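Local coordinates for serine proteinase inhibitor 1 (Myxoma virus, PDB 6BJ5), which inhibits serine-type endopeptidases as a member of the serpin family and is important in the virulence of the virus, at residues N32-P37 / V253-D258; V293-K298 / S310-T315. All coordinates share one frame; numbering follows the deposited sequence.

Interaction 1: residues N32-P37 / V253-D258; sequences NVVFSP and VESVLD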
ATOM      1  N   ASN A  32       6.239  -8.621   9.884  1.00 25.45           N
ATOM      2  CA  ASN A  32       5.018  -8.477   9.112  1.00 16.10           C
ATOM      3  C   ASN A  32       5.036  -7.085   8.478  1.00 31.52           C
ATOM      4  O   ASN A  32       5.196  -6.075   9.176  1.00 28.95           O
ATOM      5  CB  ASN A  32       3.798  -8.645  10.005  1.00  4.88           C
ATOM      6  CG  ASN A  32       3.658 -10.048  10.590  1.00 20.38           C
ATOM      7  OD1 ASN A  32       3.039 -10.211  11.622  1.00 30.44           O
ATOM      8  ND2 ASN A  32       4.247 -11.042   9.959  1.00 23.13           N
ATOM      9  N   VAL A  33       4.906  -7.027   7.161  1.00 33.33           N
ATOM     10  CA  VAL A  33       4.955  -5.763   6.446  1.00 27.87           C
ATOM     11  C   VAL A  33       3.688  -5.624   5.621  1.00 33.98           C
ATOM     12  O   VAL A  33       3.267  -6.581   4.961  1.00 26.91           O
ATOM     13  CB  VAL A  33       6.195  -5.678   5.545  1.00 28.46           C
ATOM     14  CG1 VAL A  33       6.226  -4.347   4.800  1.00 34.12           C
ATOM     15  CG2 VAL A  33       7.451  -5.890   6.362  1.00 25.15           C
ATOM     16  N   VAL A  34       3.083  -4.442   5.668  1.00 29.06           N
ATOM     17  CA  VAL A  34       1.936  -4.091   4.843  1.00 20.35           C
ATOM     18  C   VAL A  34       2.282  -2.841   4.044  1.00 21.95           C
ATOM     19  O   VAL A  34       3.061  -1.983   4.475  1.00 23.01           O
ATOM     20  CB  VAL A  34       0.665  -3.890   5.689  1.00 22.89           C
ATOM     21  CG1 VAL A  34       0.341  -5.169   6.432  1.00 26.24           C
ATOM     22  CG2 VAL A  34       0.863  -2.757   6.667  1.00 30.08           C
ATOM     23  N   PHE A  35       1.693  -2.732   2.865  1.00 24.08           N
ATOM     24  CA  PHE A  35       2.156  -1.741   1.908  1.00 23.80           C
ATOM     25  C   PHE A  35       0.999  -1.364   0.989  1.00 26.79           C
ATOM     26  O   PHE A  35       0.061  -2.144   0.790  1.00 17.78           O
ATOM     27  CB  PHE A  35       3.333  -2.328   1.120  1.00 16.94           C
ATOM     28  CG  PHE A  35       3.869  -1.452   0.054  1.00 19.24           C
ATOM     29  CD1 PHE A  35       4.361  -0.194   0.336  1.00 25.23           C
ATOM     30  CD2 PHE A  35       3.855  -1.889  -1.262  1.00 10.48           C
ATOM     31  CE1 PHE A  35       4.879   0.610  -0.678  1.00 15.27           C
ATOM     32  CE2 PHE A  35       4.340  -1.116  -2.258  1.00 17.75           C
ATOM     33  CZ  PHE A  35       4.864   0.156  -1.964  1.00 25.65           C
ATOM     34  N   SER A  36       1.038  -0.150   0.454  1.00 19.71           N
ATOM     35  CA  SER A  36       0.041   0.230  -0.534  1.00 15.20           C
ATOM     36  C   SER A  36       0.743   0.649  -1.803  1.00 27.91           C
ATOM     37  O   SER A  36       1.229   1.791  -1.887  1.00 14.19           O
ATOM     38  CB  SER A  36      -0.851   1.356  -0.053  1.00 12.47           C
ATOM     39  OG  SER A  36      -1.714   1.722  -1.126  1.00 24.19           O
ATOM     40  N   PRO A  37       0.849  -0.237  -2.800  1.00 33.23           N
ATOM     41  CA  PRO A  37       1.330   0.201  -4.120  1.00 22.38           C
ATOM     42  C   PRO A  37       0.470   1.293  -4.741  1.00 19.99           C
ATOM     43  O   PRO A  37       1.012   2.199  -5.377  1.00 32.52           O
ATOM     44  CB  PRO A  37       1.320  -1.097  -4.935  1.00 22.59           C
ATOM     45  CG  PRO A  37       0.440  -2.017  -4.185  1.00 23.09           C
ATOM     46  CD  PRO A  37       0.609  -1.685  -2.760  1.00 22.53           C
ATOM     47  N   VAL A 253      -1.790  -5.399  11.310  1.00 26.48           N
ATOM     48  CA  VAL A 253      -0.399  -5.020  11.079  1.00 22.68           C
ATOM     49  C   VAL A 253      -0.328  -3.539  10.733  1.00 27.23           C
ATOM     50  O   VAL A 253      -1.151  -3.024   9.961  1.00 26.71           O
ATOM     51  CB  VAL A 253       0.252  -5.869   9.965  1.00 24.66           C
ATOM     52  CG1 VAL A 253       1.659  -5.388   9.674  1.00 27.52           C
ATOM     53  CG2 VAL A 253       0.290  -7.311  10.386  1.00 22.45           C
ATOM     54  N   GLU A 254       0.647  -2.855  11.323  1.00 24.85           N
ATOM     55  CA  GLU A 254       0.962  -1.481  10.981  1.00 26.73           C
ATOM     56  C   GLU A 254       2.441  -1.400  10.637  1.00 22.74           C
ATOM     57  O   GLU A 254       3.289  -1.963  11.338  1.00 23.88           O
ATOM     58  CB  GLU A 254       0.638  -0.504  12.125  1.00 41.76           C
ATOM     59  CG  GLU A 254       0.852   0.971  11.742  1.00 57.31           C
ATOM     60  CD  GLU A 254       0.536   1.950  12.864  1.00 68.07           C
ATOM     61  OE1 GLU A 254      -0.645   2.337  12.995  1.00 71.12           O
ATOM     62  OE2 GLU A 254       1.464   2.343  13.607  1.00 72.71           O
ATOM     63  N   SER A 255       2.735  -0.688   9.555  1.00 16.64           N
ATOM     64  CA  SER A 255       4.075  -0.599   8.991  1.00 18.44           C
ATOM     65  C   SER A 255       4.358   0.856   8.673  1.00 24.13           C
ATOM     66  O   SER A 255       3.521   1.529   8.066  1.00 31.86           O
ATOM     67  CB  SER A 255       4.209  -1.458   7.726  1.00  9.71           C
ATOM     68  OG  SER A 255       4.252  -2.836   8.035  1.00 27.22           O
ATOM     69  N   VAL A 256       5.531   1.336   9.082  1.00 27.38           N
ATOM     70  CA  VAL A 256       5.994   2.684   8.763  1.00 24.82           C
ATOM     71  C   VAL A 256       7.250   2.535   7.926  1.00 32.67           C
ATOM     72  O   VAL A 256       8.309   2.163   8.449  1.00 35.49           O
ATOM     73  CB  VAL A 256       6.273   3.504  10.018  1.00 31.87           C
ATOM     74  CG1 VAL A 256       6.902   4.824   9.627  1.00 34.85           C
ATOM     75  CG2 VAL A 256       4.974   3.708  10.796  1.00 39.44           C
ATOM     76  N   LEU A 257       7.151   2.870   6.641  1.00 36.72           N
ATOM     77  CA  LEU A 257       8.156   2.513   5.648  1.00 25.41           C
ATOM     78  C   LEU A 257       8.793   3.762   5.079  1.00 24.23           C
ATOM     79  O   LEU A 257       8.101   4.746   4.793  1.00 19.15           O
ATOM     80  CB  LEU A 257       7.540   1.711   4.501  1.00 19.73           C
ATOM     81  CG  LEU A 257       6.766   0.444   4.880  1.00 25.23           C
ATOM     82  CD1 LEU A 257       6.139  -0.216   3.665  1.00 15.68           C
ATOM     83  CD2 LEU A 257       7.664  -0.521   5.627  1.00 12.70           C
ATOM     84  N   ASP A 258      10.118   3.715   4.934  1.00 33.74           N
ATOM     85  CA  ASP A 258      10.889   4.751   4.256  1.00 37.14           C
ATOM     86  C   ASP A 258      11.218   4.256   2.857  1.00 30.89           C
ATOM     87  O   ASP A 258      11.985   3.298   2.699  1.00 28.87           O
ATOM     88  CB  ASP A 258      12.174   5.078   5.007  1.00 47.45           C
ATOM     89  CG  ASP A 258      12.909   6.268   4.419  1.00 52.38           C
ATOM     90  OD1 ASP A 258      12.670   6.621   3.242  1.00 50.75           O
ATOM     91  OD2 ASP A 258      13.758   6.831   5.139  1.00 59.10           O
TER

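Interaction 2: residues V293-K298 / S310-T315; sequences VLQTSK and SDTAIT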
ATOM      1  N   VAL A 293      10.321  10.107   1.307  1.00 27.22           N
ATOM      2  CA  VAL A 293       9.052   9.504   0.931  1.00 26.36           C
ATOM      3  C   VAL A 293       8.732   8.473   1.996  1.00 33.19           C
ATOM      4  O   VAL A 293       9.467   7.487   2.161  1.00 27.00           O
ATOM      5  CB  VAL A 293       9.076   8.850  -0.456  1.00 28.85           C
ATOM      6  CG1 VAL A 293       7.670   8.317  -0.785  1.00 21.60           C
ATOM      7  CG2 VAL A 293       9.539   9.840  -1.515  1.00 21.48           C
ATOM      8  N   LEU A 294       7.661   8.721   2.748  1.00 37.11           N
ATOM      9  CA  LEU A 294       7.254   7.858   3.844  1.00 30.50           C
ATOM     10  C   LEU A 294       5.821   7.401   3.656  1.00 23.71           C
ATOM     11  O   LEU A 294       4.955   8.176   3.211  1.00 23.26           O
ATOM     12  CB  LEU A 294       7.398   8.566   5.188  1.00 32.25           C
ATOM     13  CG  LEU A 294       8.816   9.049   5.478  1.00 44.23           C
ATOM     14  CD1 LEU A 294       8.884   9.697   6.856  1.00 44.66           C
ATOM     15  CD2 LEU A 294       9.824   7.912   5.337  1.00 50.07           C
ATOM     16  N   GLN A 295       5.594   6.127   3.964  1.00 14.69           N
ATOM     17  CA  GLN A 295       4.268   5.528   3.934  1.00 22.87           C
ATOM     18  C   GLN A 295       3.994   4.813   5.252  1.00 27.24           C
ATOM     19  O   GLN A 295       4.778   3.960   5.690  1.00 22.17           O
ATOM     20  CB  GLN A 295       4.131   4.549   2.759  1.00 21.30           C
ATOM     21  CG  GLN A 295       2.702   4.334   2.326  1.00 25.05           C
ATOM     22  CD  GLN A 295       2.542   3.211   1.332  1.00 32.51           C
ATOM     23  OE1 GLN A 295       2.603   2.024   1.679  1.00 33.50           O
ATOM     24  NE2 GLN A 295       2.375   3.584   0.068  1.00 18.18           N
ATOM     25  N   THR A 296       2.878   5.142   5.878  1.00 29.52           N
ATOM     26  CA  THR A 296       2.403   4.370   7.009  1.00 24.51           C
ATOM     27  C   THR A 296       1.097   3.708   6.595  1.00 21.71           C
ATOM     28  O   THR A 296       0.181   4.369   6.078  1.00 19.66           O
ATOM     29  CB  THR A 296       2.223   5.234   8.255  1.00 26.12           C
ATOM     30  OG1 THR A 296       1.153   6.146   8.042  1.00 39.09           O
ATOM     31  CG2 THR A 296       3.466   6.027   8.535  1.00 27.41           C
ATOM     32  N   SER A 297       1.039   2.398   6.782  1.00 23.12           N
ATOM     33  CA  SER A 297      -0.102   1.597   6.377  1.00 32.45           C
ATOM     34  C   SER A 297      -0.553   0.745   7.552  1.00 26.54           C
ATOM     35  O   SER A 297       0.223   0.431   8.458  1.00 19.92           O
ATOM     36  CB  SER A 297       0.230   0.692   5.175  1.00 29.77           C
ATOM     37  OG  SER A 297       0.686   1.444   4.061  1.00 27.48           O
ATOM     38  N   LYS A 298      -1.833   0.410   7.556  1.00 27.66           N
ATOM     39  CA  LYS A 298      -2.359  -0.493   8.559  1.00 22.90           C
ATOM     40  C   LYS A 298      -3.400  -1.342   7.851  1.00 24.19           C
ATOM     41  O   LYS A 298      -4.172  -0.816   7.034  1.00 21.50           O
ATOM     42  CB  LYS A 298      -2.945   0.277   9.753  1.00 25.85           C
ATOM     43  CG  LYS A 298      -3.293  -0.608  10.961  1.00 35.47           C
ATOM     44  CD  LYS A 298      -4.052   0.186  11.998  1.00 39.13           C
ATOM     45  CE  LYS A 298      -4.555  -0.671  13.145  1.00 42.58           C
ATOM     46  NZ  LYS A 298      -5.511   0.123  13.991  1.00 44.53           N
ATOM     47  N   SER A 310      -3.806   3.561   4.236  1.00 22.00           N
ATOM     48  CA  SER A 310      -2.439   3.916   3.890  1.00 21.33           C
ATOM     49  C   SER A 310      -2.331   5.399   3.553  1.00 30.63           C
ATOM     50  O   SER A 310      -3.158   5.945   2.811  1.00 21.04           O
ATOM     51  CB  SER A 310      -1.935   3.074   2.724  1.00 20.48           C
ATOM     52  OG  SER A 310      -0.584   3.405   2.454  1.00 42.09           O
ATOM     53  N   ASP A 311      -1.284   6.035   4.084  1.00 31.78           N
ATOM     54  CA  ASP A 311      -0.977   7.434   3.798  1.00 28.90           C
ATOM     55  C   ASP A 311       0.471   7.529   3.354  1.00 29.18           C
ATOM     56  O   ASP A 311       1.367   7.078   4.074  1.00 35.71           O
ATOM     57  CB  ASP A 311      -1.222   8.308   5.022  1.00 28.35           C
ATOM     58  CG  ASP A 311      -2.661   8.278   5.461  1.00 45.57           C
ATOM     59  OD1 ASP A 311      -3.538   8.544   4.609  1.00 48.83           O
ATOM     60  OD2 ASP A 311      -2.917   7.947   6.639  1.00 62.80           O
ATOM     61  N   THR A 312       0.695   8.087   2.165  1.00 32.46           N
ATOM     62  CA  THR A 312       2.034   8.283   1.621  1.00 29.47           C
ATOM     63  C   THR A 312       2.368   9.763   1.647  1.00 23.17           C
ATOM     64  O   THR A 312       1.582  10.588   1.166  1.00 25.84           O
ATOM     65  CB  THR A 312       2.135   7.736   0.194  1.00 31.10           C
ATOM     66  OG1 THR A 312       1.794   6.344   0.200  1.00 25.45           O
ATOM     67  CG2 THR A 312       3.540   7.913  -0.352  1.00 17.02           C
ATOM     68  N   ALA A 313       3.513  10.096   2.234  1.00 22.90           N
ATOM     69  CA  ALA A 313       3.952  11.480   2.386  1.00 27.69           C
ATOM     70  C   ALA A 313       5.274  11.708   1.662  1.00 23.65           C
ATOM     71  O   ALA A 313       6.292  11.106   2.026  1.00 31.57           O
ATOM     72  CB  ALA A 313       4.104  11.835   3.867  1.00 15.04           C
ATOM     73  N   ILE A 314       5.273  12.612   0.682  1.00 21.39           N
ATOM     74  CA  ILE A 314       6.486  12.996  -0.045  1.00 30.80           C
ATOM     75  C   ILE A 314       6.969  14.346   0.478  1.00 26.55           C
ATOM     76  O   ILE A 314       6.232  15.344   0.436  1.00 18.69           O
ATOM     77  CB  ILE A 314       6.261  13.021  -1.567  1.00 24.75           C
ATOM     78  CG1 ILE A 314       5.972  11.598  -2.045  1.00 24.31           C
ATOM     79  CG2 ILE A 314       7.535  13.537  -2.270  1.00 22.46           C
ATOM     80  CD1 ILE A 314       5.602  11.455  -3.504  1.00 17.45           C
ATOM     81  N   THR A 315       8.251  14.385   0.859  1.00 33.78           N
ATOM     82  CA  THR A 315       8.884  15.363   1.765  1.00 35.98           C
ATOM     83  C   THR A 315       7.971  15.924   2.822  1.00 39.10           C
ATOM     84  O   THR A 315       8.198  15.626   4.000  1.00 34.28           O
ATOM     85  CB  THR A 315       9.506  16.532   0.992  1.00 37.55           C
ATOM     86  OG1 THR A 315      10.704  16.071   0.365  1.00 52.33           O
ATOM     87  CG2 THR A 315       9.860  17.660   1.914  1.00 42.44           C
TER

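Interaction 1: residues N32-P37 / V253-D258
V253, S255 and L257 rest on V33, V34 and F35 where the central sheet of the serpin fold lies over the short strand leading into helix 37-49. The two strand segments belong to stacked layers, with their axes 5.9 Å apart at closest and crossing at -71°, so the contact is made mainly by side chains. V253 comes first: its CG1 lies 3.5 Å from V34 CG1, and the two valines meet at a slant. The other branch, V253 CG2, lies 3.8 Å from N32 CB, the N32 and V253 side chains meeting nearly at right angles. One step on, past an outward-pointing E254, S255 supplies the polar link. S255 OG stands anti to its own carbonyl carbon (chi1 -73°), which aims it at the crossing strand, where it accepts a hydrogen bond of 3.1 Å from V34 N, close to straight at 162°. The backbone N-H of V34 is thereby satisfied within a mostly apolar, buried contact. S255 CB also packs against V34, lying 3.7 Å from V34 CG2, so this serine contributes carbon as well as oxygen. V256 again faces outward, and L257 makes the last contact of the segment. Its two methyls divide the work: CD2 reaches V33 CG1 at 4.2 Å, while CD1 lies 3.6 Å from V34 O and also meets the ring of F35. V33, V34 and F35 also form an antiparallel ladder with a strand of the second chain, so the layer holding strand 33-35, not the central sheet, runs on across the interface, and S36 caps helix 37-49 by bonding G39 N through OG. With CG anti to its backbone N, F35 holds its ring next to L257, which approaches obliquely, L257 CD1 lying 3.8 Å from F35 CD1.

Interaction 2: residues V293-K298 / S310-T315
L294 and T296 bind A313 and D311 along an antiparallel beta hairpin in the central sheet; in serpin terms, strand 305-314 is consistent with a cleaved reactive-centre loop inserted as a middle strand. Both hydrogen-bonded pairs are closed in both directions. L294 N reaches A313 O at 2.8 Å, and A313 N returns a 2.6 Å bond to L294 O, with the C=O pointing almost straight at the donor (169°). In the second pair T296 N donates to D311 O and D311 N to T296 O, each at 3.0 Å. On the buried face that carries Q295, S297, S310 and T312, side chains add their own bonds. Q295 has CG anti to its backbone N (chi1 -156°) and an extended chain beyond, which crosses the T312 side chain obliquely and brings NE2 within 2.8 Å of T312 OG1, its acceptor, which lies near the amide plane; NE2 also donates to S36 O. S297 OG and S310 OG share a bond of 2.8 Å. On the other face, D311 OD1 is satisfied by S147 OG and a salt bridge to R149. Back on the Q295 face, V293 and I314 lie side by side, V293 CG1 3.9 Å from I314 CG1.

Overall arrangement
Along the chain, both segments of interaction 1 precede those of interaction 2, and their centres lie 9 Å apart. They share the central sheet, in which strand 243-258 of the first neighbours strand 293-302 of the second; a probable backbone hydrogen bond, L257 N to Q295 O at 2.8 Å, ties them directly. The layers differ: interaction 2 runs within the sheet, whereas interaction 1 stacks that sheet on strand 33-35. Residues 32-37 also touch interaction 2 directly, S36 CB packing 3.2 Å from S310 OG. Strand 305-314, between 142-153 and 293-302, is consistent with the relaxed, loop-inserted serpin state and packs on helix 37-49, T312 and I314 touching A43.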